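PDB 1NT2: conserved hypothetical protein from Archaeoglobus fulgidus, which pairs with fibrillarin in the archaeal box C/D sRNP core and probably binds the guide RNA of that particle. Local coordinates for residues Val61-Glu69 against Lys232-Ile240; Glu73-Val81 against Val127-Ile138. All coordinates share one frame; numbering follows the deposited sequence.

Overall arrangement
Both interactions are buried helix-to-helix contacts, and their centres lie about 16 Å apart. They share no helix, but helix 50-71 of interaction 1 runs directly into helix 73-93 of interaction 2. In sequence, interaction 2 is nested inside the loop closed by interaction 1. The two meet, among other places, where Lys68 packs on Ile138. Interaction 1 is a steep crossing at the end of a helix, with aromatic rings, a methionine and lysines set against carbonyl oxygens. Interaction 2 is a nearly antiparallel pairing built mainly of aliphatic side chains. The neighbours differ too: the fibrillarin chain borders interaction 1, and a second copy of this protein borders interaction 2.

Interaction 1 of 2, residues Val61-Glu69 against Lys232-Ile240; sequences VSEKMVEKE and KIDYFRGEI
Tyr235 and Phe236, at the end of helix 217-236, pack against the flank of helix 50-71 in a buried, mixed aromatic and polar contact. The short segments cross at 78°, with axes 9.1 Å apart. Phe236 turns a ring edge to the helix: Met65 CB lies 3.5 Å from Phe236 CE1, and Val61 O sits near the ring plane at the same edge. Met65 runs alongside this ring, pointing the same way. Tyr235 has CG anti to its backbone N (chi1 -172°), which carries the phenol obliquely across helix 50-71, to Met65 CG and Glu69. There Tyr235 OH gives a weak hydrogen bond to Glu69 OE2, 2.8 Å away, with the carboxylate plane turned 74° from the ring. Tyr235 CD1 also lies over one face of Phe236, toward the rim of the ring. Lys68 slides past Tyr235 in the opposite direction, and its NZ comes to 3.5 Å from Asp234 O. Lys64 CE lies 3.5 Å from Arg237 O. The two ammonium groups lie near the helix's C-terminal end, where its dipole would probably attract them; neither makes a hydrogen bond across the contact. Leu111 of the fibrillarin chain packs on Met65. Gly238 follows with positive phi, as is common where an alpha helix ends at a glycine.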
loop_
_atom_site.group_PDB
_atom_site.type_symbol
_atom_site.label_atom_id
_atom_site.label_comp_id
_atom_site.label_asym_id
_atom_site.label_seq_id
_atom_site.Cartn_x
_atom_site.Cartn_y
_atom_site.Cartn_z
ATOM N N VAL B 61 43.053 8.157 -6.135
ATOM C CA VAL B 61 41.693 7.630 -6.194
ATOM C C VAL B 61 41.107 7.444 -4.802
ATOM O O VAL B 61 39.935 7.737 -4.575
ATOM C CB VAL B 61 41.621 6.272 -6.948
ATOM C CG1 VAL B 61 41.815 6.484 -8.442
ATOM C CG2 VAL B 61 42.664 5.328 -6.412
ATOM N N SER B 62 41.920 6.958 -3.871
ATOM C CA SER B 62 41.465 6.745 -2.500
ATOM C C SER B 62 40.962 8.046 -1.883
ATOM O O SER B 62 39.953 8.065 -1.182
ATOM C CB SER B 62 42.602 6.196 -1.639
ATOM O OG SER B 62 43.092 4.973 -2.146
ATOM N N GLU B 63 41.679 9.131 -2.143
ATOM C CA GLU B 63 41.307 10.427 -1.610
ATOM C C GLU B 63 39.998 10.933 -2.211
ATOM O O GLU B 63 39.130 11.425 -1.492
ATOM C CB GLU B 63 42.438 11.418 -1.870
ATOM C CG GLU B 63 43.753 10.994 -1.227
ATOM C CD GLU B 63 44.950 11.821 -1.687
ATOM O OE1 GLU B 63 46.067 11.578 -1.176
ATOM O OE2 GLU B 63 44.784 12.708 -2.557
ATOM N N LYS B 64 39.846 10.800 -3.525
ATOM C CA LYS B 64 38.627 11.255 -4.189
ATOM C C LYS B 64 37.411 10.584 -3.570
ATOM O O LYS B 64 36.380 11.225 -3.368
ATOM C CB LYS B 64 38.663 10.940 -5.685
ATOM C CG LYS B 64 37.638 11.724 -6.502
ATOM C CD LYS B 64 37.952 13.224 -6.471
ATOM C CE LYS B 64 37.190 14.019 -7.539
ATOM N NZ LYS B 64 35.741 14.200 -7.251
ATOM N N MET B 65 37.529 9.292 -3.279
ATOM C CA MET B 65 36.421 8.569 -2.677
ATOM C C MET B 65 36.088 9.230 -1.352
ATOM O O MET B 65 34.954 9.645 -1.112
ATOM C CB MET B 65 36.788 7.110 -2.426
ATOM C CG MET B 65 35.716 6.359 -1.668
ATOM S SD MET B 65 36.421 5.222 -0.477
ATOM C CE MET B 65 36.102 3.646 -1.288
ATOM N N VAL B 66 37.093 9.338 -0.492
ATOM C CA VAL B 66 36.898 9.944 0.809
ATOM C C VAL B 66 36.440 11.383 0.635
ATOM O O VAL B 66 35.745 11.926 1.486
ATOM C CB VAL B 66 38.191 9.881 1.629
ATOM C CG1 VAL B 66 37.916 10.250 3.072
ATOM C CG2 VAL B 66 38.761 8.481 1.554
ATOM N N GLU B 67 36.806 11.997 -0.483
ATOM C CA GLU B 67 36.391 13.371 -0.734
ATOM C C GLU B 67 34.887 13.445 -1.013
ATOM O O GLU B 67 34.187 14.303 -0.470
ATOM C CB GLU B 67 37.167 13.963 -1.910
ATOM C CG GLU B 67 37.142 15.474 -1.928
ATOM C CD GLU B 67 37.622 16.067 -0.607
ATOM O OE1 GLU B 67 37.665 17.311 -0.498
ATOM O OE2 GLU B 67 37.955 15.293 0.322
ATOM N N LYS B 68 34.394 12.546 -1.861
ATOM C CA LYS B 68 32.973 12.505 -2.178
ATOM C C LYS B 68 32.173 12.093 -0.939
ATOM O O LYS B 68 31.217 12.770 -0.565
ATOM C CB LYS B 68 32.697 11.514 -3.311
ATOM C CG LYS B 68 33.182 11.946 -4.676
ATOM C CD LYS B 68 32.871 10.868 -5.704
ATOM C CE LYS B 68 33.430 11.206 -7.080
ATOM N NZ LYS B 68 32.760 12.386 -7.678
ATOM N N GLU B 69 32.570 10.989 -0.304
ATOM C CA GLU B 69 31.877 10.491 0.885
ATOM C C GLU B 69 31.859 11.498 2.015
ATOM O O GLU B 69 31.259 11.257 3.060
ATOM C CB GLU B 69 32.503 9.187 1.388
ATOM C CG GLU B 69 32.315 8.022 0.440
ATOM C CD GLU B 69 30.877 7.883 -0.029
ATOM O OE1 GLU B 69 29.978 7.676 0.817
ATOM O OE2 GLU B 69 30.649 7.985 -1.253
ATOM N N LYS B 232 32.496 3.158 -11.330
ATOM C CA LYS B 232 33.722 3.211 -10.535
ATOM C C LYS B 232 34.558 4.423 -10.898
ATOM O O LYS B 232 35.079 5.133 -10.032
ATOM C CB LYS B 232 34.558 1.959 -10.748
ATOM C CG LYS B 232 35.820 1.946 -9.923
ATOM C CD LYS B 232 36.784 0.876 -10.407
ATOM C CE LYS B 232 36.233 -0.542 -10.230
ATOM N NZ LYS B 232 37.241 -1.554 -10.655
ATOM N N ILE B 233 34.686 4.657 -12.192
ATOM C CA ILE B 233 35.465 5.783 -12.649
ATOM C C ILE B 233 34.838 7.104 -12.215
ATOM O O ILE B 233 35.549 8.057 -11.935
ATOM C CB ILE B 233 35.642 5.719 -14.168
ATOM C CG1 ILE B 233 36.225 4.346 -14.530
ATOM C CG2 ILE B 233 36.557 6.850 -14.641
ATOM C CD1 ILE B 233 36.522 4.151 -15.976
ATOM N N ASP B 234 33.512 7.164 -12.143
ATOM C CA ASP B 234 32.832 8.382 -11.705
ATOM C C ASP B 234 33.183 8.683 -10.246
ATOM O O ASP B 234 33.589 9.796 -9.887
ATOM C CB ASP B 234 31.317 8.207 -11.784
ATOM C CG ASP B 234 30.789 8.317 -13.184
ATOM O OD1 ASP B 234 31.090 9.334 -13.840
ATOM O OD2 ASP B 234 30.066 7.399 -13.624
ATOM N N TYR B 235 33.006 7.656 -9.422
ATOM C CA TYR B 235 33.229 7.695 -7.983
ATOM C C TYR B 235 34.677 7.929 -7.521
ATOM O O TYR B 235 34.901 8.493 -6.452
ATOM C CB TYR B 235 32.672 6.387 -7.398
ATOM C CG TYR B 235 32.634 6.289 -5.892
ATOM C CD1 TYR B 235 33.097 5.143 -5.247
ATOM C CD2 TYR B 235 32.137 7.328 -5.112
ATOM C CE1 TYR B 235 33.076 5.031 -3.863
ATOM C CE2 TYR B 235 32.107 7.227 -3.723
ATOM C CZ TYR B 235 32.584 6.074 -3.103
ATOM O OH TYR B 235 32.602 5.967 -1.730
ATOM N N PHE B 236 35.659 7.516 -8.317
ATOM C CA PHE B 236 37.058 7.677 -7.923
ATOM C C PHE B 236 37.849 8.704 -8.728
ATOM O O PHE B 236 38.884 9.206 -8.268
ATOM C CB PHE B 236 37.763 6.331 -8.006
ATOM C CG PHE B 236 37.216 5.313 -7.062
ATOM C CD1 PHE B 236 37.340 5.488 -5.693
ATOM C CD2 PHE B 236 36.556 4.188 -7.537
ATOM C CE1 PHE B 236 36.812 4.552 -4.802
ATOM C CE2 PHE B 236 36.024 3.247 -6.660
ATOM C CZ PHE B 236 36.152 3.429 -5.287
ATOM N N ARG B 237 37.360 8.993 -9.932
ATOM C CA ARG B 237 37.976 9.960 -10.849
ATOM C C ARG B 237 37.148 11.245 -10.867
ATOM O O ARG B 237 37.663 12.335 -10.615
ATOM C CB ARG B 237 38.027 9.384 -12.274
ATOM C CG ARG B 237 39.387 8.902 -12.761
ATOM C CD ARG B 237 40.102 9.975 -13.571
ATOM N NE ARG B 237 40.410 11.151 -12.766
ATOM C CZ ARG B 237 41.134 12.177 -13.196
ATOM N NH1 ARG B 237 41.624 12.173 -14.429
ATOM N NH2 ARG B 237 41.376 13.202 -12.390
ATOM N N GLY B 238 35.861 11.098 -11.170
ATOM C CA GLY B 238 34.968 12.237 -11.235
ATOM C C GLY B 238 34.919 12.794 -12.643
ATOM O O GLY B 238 33.980 13.497 -13.005
ATOM N N GLU B 239 35.929 12.467 -13.445
ATOM C CA GLU B 239 36.008 12.947 -14.822
ATOM C C GLU B 239 35.616 11.911 -15.867
ATOM O O GLU B 239 35.924 10.727 -15.744
ATOM C CB GLU B 239 37.414 13.455 -15.117
ATOM C CG GLU B 239 37.890 14.497 -14.132
ATOM C CD GLU B 239 39.075 15.285 -14.648
ATOM O OE1 GLU B 239 39.673 16.044 -13.857
ATOM O OE2 GLU B 239 39.405 15.153 -15.848
ATOM N N ILE B 240 34.944 12.385 -16.909
ATOM C CA ILE B 240 34.476 11.527 -17.982
ATOM C C ILE B 240 35.625 10.803 -18.677
ATOM O O ILE B 240 36.795 11.116 -18.463
ATOM C CB ILE B 240 33.662 12.344 -19.015
ATOM C CG1 ILE B 240 32.749 13.329 -18.270
ATOM C CG2 ILE B 240 32.822 11.414 -19.886
ATOM C CD1 ILE B 240 31.857 14.208 -19.155
#

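Interaction 2 of 2, residues Glu73-Val81 against Val127-Ile138; sequences EDRYVVALV and VEREIEEVMEKI
Tyr76 and Glu130 are brought together by their torsions: the Tyr76 ring leaves anti to the backbone N (chi1 171°), and the Glu130 chain folds at chi2 (-73°). The two side chains cross at about a right angle. Tyr76 OH donates to Glu130 OE1 at 2.7 Å, meeting it from above the carboxylate plane. Glu130 OE2 lies near the ring plane, at the edge. Tyr76 OH also hydrogen-bonds Ser107 of the second subunit, whose Lys105 makes a cation-pi contact with the ring and a salt bridge with Glu73. Helices 73-93 and 110-138 form an antiparallel hairpin, and residues 84-137 are predicted as a coiled coil. The short segments here run 9.9 Å apart at 156°. Between them is an aliphatic seam. Val77 and Val134 meet tip to tip, CG2 to CG2 at 3.7 Å. Leu80 CD2 reaches Ile131 CG2, also at 3.7 Å, and crosses Glu130 at CB. Val127 CG1 closes one end of the seam, 3.9 Å from Leu80 CG. At the other end Ile138 CD1 lies 3.9 Å from Glu73 CB. Met135 touches Val77 through its CE methyl and also packs on Ala152 and Leu155 of helix 148-158.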
loop_
_atom_site.group_PDB
_atom_site.type_symbol
_atom_site.label_atom_id
_atom_site.label_comp_id
_atom_site.label_asym_id
_atom_site.label_seq_id
_atom_site.Cartn_x
_atom_site.Cartn_y
_atom_site.Cartn_z
ATOM N N GLU B 73 27.118 13.860 -1.580
ATOM C CA GLU B 73 26.247 14.330 -2.643
ATOM C C GLU B 73 25.410 13.205 -3.247
ATOM O O GLU B 73 24.271 13.417 -3.658
ATOM C CB GLU B 73 27.085 14.984 -3.740
ATOM C CG GLU B 73 26.292 15.876 -4.681
ATOM C CD GLU B 73 25.961 17.222 -4.059
ATOM O OE1 GLU B 73 25.415 17.253 -2.934
ATOM O OE2 GLU B 73 26.248 18.254 -4.702
ATOM N N ASP B 74 25.984 12.009 -3.312
ATOM C CA ASP B 74 25.280 10.873 -3.880
ATOM C C ASP B 74 24.024 10.580 -3.086
ATOM O O ASP B 74 23.028 10.119 -3.639
ATOM C CB ASP B 74 26.195 9.643 -3.931
ATOM C CG ASP B 74 26.811 9.300 -2.581
ATOM O OD1 ASP B 74 27.241 10.227 -1.859
ATOM O OD2 ASP B 74 26.885 8.092 -2.248
ATOM N N ARG B 75 24.068 10.867 -1.788
ATOM C CA ARG B 75 22.922 10.638 -0.908
ATOM C C ARG B 75 21.813 11.583 -1.324
ATOM O O ARG B 75 20.674 11.169 -1.534
ATOM C CB ARG B 75 23.302 10.918 0.538
ATOM C CG ARG B 75 24.569 10.230 0.976
ATOM C CD ARG B 75 24.375 8.734 1.074
ATOM N NE ARG B 75 25.630 8.058 1.391
ATOM C CZ ARG B 75 25.707 6.818 1.860
ATOM N NH1 ARG B 75 24.595 6.117 2.068
ATOM N NH2 ARG B 75 26.894 6.281 2.119
ATOM N N TYR B 76 22.163 12.861 -1.427
ATOM C CA TYR B 76 21.221 13.884 -1.845
ATOM C C TYR B 76 20.466 13.341 -3.046
ATOM O O TYR B 76 19.245 13.449 -3.125
ATOM C CB TYR B 76 21.968 15.162 -2.238
ATOM C CG TYR B 76 21.112 16.229 -2.889
ATOM C CD1 TYR B 76 20.297 17.068 -2.132
ATOM C CD2 TYR B 76 21.148 16.423 -4.266
ATOM C CE1 TYR B 76 19.546 18.083 -2.736
ATOM C CE2 TYR B 76 20.406 17.426 -4.880
ATOM C CZ TYR B 76 19.613 18.253 -4.113
ATOM O OH TYR B 76 18.914 19.263 -4.734
ATOM N N VAL B 77 21.190 12.726 -3.971
ATOM C CA VAL B 77 20.552 12.193 -5.163
ATOM C C VAL B 77 19.573 11.038 -4.892
ATOM O O VAL B 77 18.496 10.978 -5.489
ATOM C CB VAL B 77 21.611 11.753 -6.199
ATOM C CG1 VAL B 77 20.931 11.293 -7.469
ATOM C CG2 VAL B 77 22.552 12.916 -6.499
ATOM N N VAL B 78 19.925 10.128 -3.989
ATOM C CA VAL B 78 19.027 9.011 -3.697
ATOM C C VAL B 78 17.707 9.560 -3.137
ATOM O O VAL B 78 16.613 9.236 -3.625
ATOM C CB VAL B 78 19.648 8.041 -2.672
ATOM C CG1 VAL B 78 18.991 6.698 -2.778
ATOM C CG2 VAL B 78 21.118 7.919 -2.914
ATOM N N ALA B 79 17.822 10.398 -2.113
ATOM C CA ALA B 79 16.654 10.997 -1.501
ATOM C C ALA B 79 15.846 11.661 -2.608
ATOM O O ALA B 79 14.614 11.621 -2.623
ATOM C CB ALA B 79 17.083 12.028 -0.480
ATOM N N LEU B 80 16.562 12.259 -3.549
ATOM C CA LEU B 80 15.932 12.951 -4.649
ATOM C C LEU B 80 15.115 12.012 -5.533
ATOM O O LEU B 80 13.991 12.331 -5.920
ATOM C CB LEU B 80 17.006 13.652 -5.473
ATOM C CG LEU B 80 16.714 15.105 -5.828
ATOM C CD1 LEU B 80 16.443 15.886 -4.559
ATOM C CD2 LEU B 80 17.886 15.691 -6.592
ATOM N N VAL B 81 15.686 10.853 -5.852
ATOM C CA VAL B 81 15.015 9.873 -6.701
ATOM C C VAL B 81 13.849 9.243 -5.972
ATOM O O VAL B 81 12.832 8.901 -6.584
ATOM C CB VAL B 81 15.952 8.746 -7.100
ATOM C CG1 VAL B 81 15.208 7.727 -7.916
ATOM C CG2 VAL B 81 17.092 9.290 -7.881
ATOM N N VAL B 127 12.301 18.407 -9.789
ATOM C CA VAL B 127 13.179 17.436 -9.136
ATOM C C VAL B 127 13.898 16.601 -10.198
ATOM O O VAL B 127 15.037 16.179 -10.002
ATOM C CB VAL B 127 12.380 16.495 -8.196
ATOM C CG1 VAL B 127 13.278 15.407 -7.660
ATOM C CG2 VAL B 127 11.792 17.291 -7.047
ATOM N N GLU B 128 13.229 16.366 -11.324
ATOM C CA GLU B 128 13.835 15.601 -12.398
ATOM C C GLU B 128 14.984 16.402 -13.004
ATOM O O GLU B 128 15.987 15.824 -13.420
ATOM C CB GLU B 128 12.790 15.224 -13.466
ATOM C CG GLU B 128 12.299 13.764 -13.344
ATOM C CD GLU B 128 11.288 13.338 -14.422
ATOM O OE1 GLU B 128 11.608 13.404 -15.630
ATOM O OE2 GLU B 128 10.170 12.917 -14.052
ATOM N N ARG B 129 14.860 17.728 -13.041
ATOM C CA ARG B 129 15.943 18.546 -13.590
ATOM C C ARG B 129 17.117 18.499 -12.624
ATOM O O ARG B 129 18.275 18.489 -13.031
ATOM C CB ARG B 129 15.518 20.002 -13.776
ATOM C CG ARG B 129 16.543 20.828 -14.545
ATOM C CD ARG B 129 16.159 22.297 -14.590
ATOM N NE ARG B 129 14.825 22.504 -15.155
ATOM C CZ ARG B 129 14.210 23.685 -15.242
ATOM N NH1 ARG B 129 14.807 24.790 -14.804
ATOM N NH2 ARG B 129 12.988 23.760 -15.764
ATOM N N GLU B 130 16.802 18.470 -11.336
ATOM C CA GLU B 130 17.817 18.414 -10.298
ATOM C C GLU B 130 18.690 17.159 -10.385
ATOM O O GLU B 130 19.922 17.253 -10.398
ATOM C CB GLU B 130 17.154 18.479 -8.923
ATOM C CG GLU B 130 17.429 19.761 -8.154
ATOM C CD GLU B 130 18.840 19.838 -7.607
ATOM O OE1 GLU B 130 19.149 20.819 -6.900
ATOM O OE2 GLU B 130 19.639 18.919 -7.879
ATOM N N ILE B 131 18.065 15.987 -10.438
ATOM C CA ILE B 131 18.838 14.763 -10.505
ATOM C C ILE B 131 19.763 14.835 -11.704
ATOM O O ILE B 131 20.831 14.226 -11.714
ATOM C CB ILE B 131 17.933 13.518 -10.590
ATOM C CG1 ILE B 131 17.038 13.590 -11.827
ATOM C CG2 ILE B 131 17.094 13.411 -9.334
ATOM C CD1 ILE B 131 17.679 13.103 -13.118
ATOM N N GLU B 132 19.365 15.601 -12.715
ATOM C CA GLU B 132 20.196 15.743 -13.909
ATOM C C GLU B 132 21.406 16.617 -13.603
ATOM O O GLU B 132 22.531 16.243 -13.902
ATOM C CB GLU B 132 19.388 16.338 -15.070
ATOM C CG GLU B 132 20.193 16.526 -16.353
ATOM C CD GLU B 132 19.319 16.605 -17.600
ATOM O OE1 GLU B 132 18.374 17.422 -17.621
ATOM O OE2 GLU B 132 19.583 15.853 -18.565
ATOM N N GLU B 133 21.176 17.775 -12.994
ATOM C CA GLU B 133 22.272 18.665 -12.650
ATOM C C GLU B 133 23.383 17.928 -11.907
ATOM O O GLU B 133 24.530 17.939 -12.349
ATOM C CB GLU B 133 21.777 19.830 -11.797
ATOM C CG GLU B 133 22.089 21.185 -12.410
ATOM C CD GLU B 133 21.323 21.435 -13.703
ATOM O OE1 GLU B 133 20.256 22.099 -13.654
ATOM O OE2 GLU B 133 21.782 20.953 -14.766
ATOM N N VAL B 134 23.055 17.300 -10.780
ATOM C CA VAL B 134 24.055 16.559 -10.012
ATOM C C VAL B 134 24.627 15.378 -10.802
ATOM O O VAL B 134 25.820 15.333 -11.094
ATOM C CB VAL B 134 23.476 16.010 -8.706
ATOM C CG1 VAL B 134 23.662 16.993 -7.613
ATOM C CG2 VAL B 134 22.015 15.717 -8.881
ATOM N N MET B 135 23.781 14.414 -11.135
ATOM C CA MET B 135 24.231 13.260 -11.890
ATOM C C MET B 135 25.277 13.587 -12.970
ATOM O O MET B 135 26.179 12.794 -13.226
ATOM C CB MET B 135 23.022 12.554 -12.507
ATOM C CG MET B 135 22.280 11.659 -11.526
ATOM S SD MET B 135 23.119 10.078 -11.255
ATOM C CE MET B 135 24.193 10.481 -9.894
ATOM N N GLU B 136 25.170 14.751 -13.600
ATOM C CA GLU B 136 26.135 15.137 -14.632
ATOM C C GLU B 136 27.475 15.559 -14.037
ATOM O O GLU B 136 28.488 15.586 -14.734
ATOM C CB GLU B 136 25.588 16.292 -15.484
ATOM C CG GLU B 136 24.685 15.847 -16.634
ATOM C CD GLU B 136 23.934 16.997 -17.307
ATOM O OE1 GLU B 136 23.049 16.696 -18.141
ATOM O OE2 GLU B 136 24.224 18.179 -17.006
ATOM N N LYS B 137 27.473 15.879 -12.747
ATOM C CA LYS B 137 28.672 16.328 -12.063
ATOM C C LYS B 137 29.269 15.261 -11.166
ATOM O O LYS B 137 30.477 15.037 -11.174
ATOM C CB LYS B 137 28.344 17.568 -11.230
ATOM C CG LYS B 137 29.507 18.125 -10.426
ATOM C CD LYS B 137 29.068 19.257 -9.477
ATOM C CE LYS B 137 28.756 20.581 -10.204
ATOM N NZ LYS B 137 27.536 20.561 -11.070
ATOM N N ILE B 138 28.416 14.605 -10.394
ATOM C CA ILE B 138 28.854 13.580 -9.457
ATOM C C ILE B 138 28.924 12.200 -10.112
ATOM O O ILE B 138 29.522 11.277 -9.570
ATOM C CB ILE B 138 27.894 13.543 -8.232
ATOM C CG1 ILE B 138 28.533 12.793 -7.064
ATOM C CG2 ILE B 138 26.596 12.875 -8.609
ATOM C CD1 ILE B 138 29.620 13.582 -6.325
#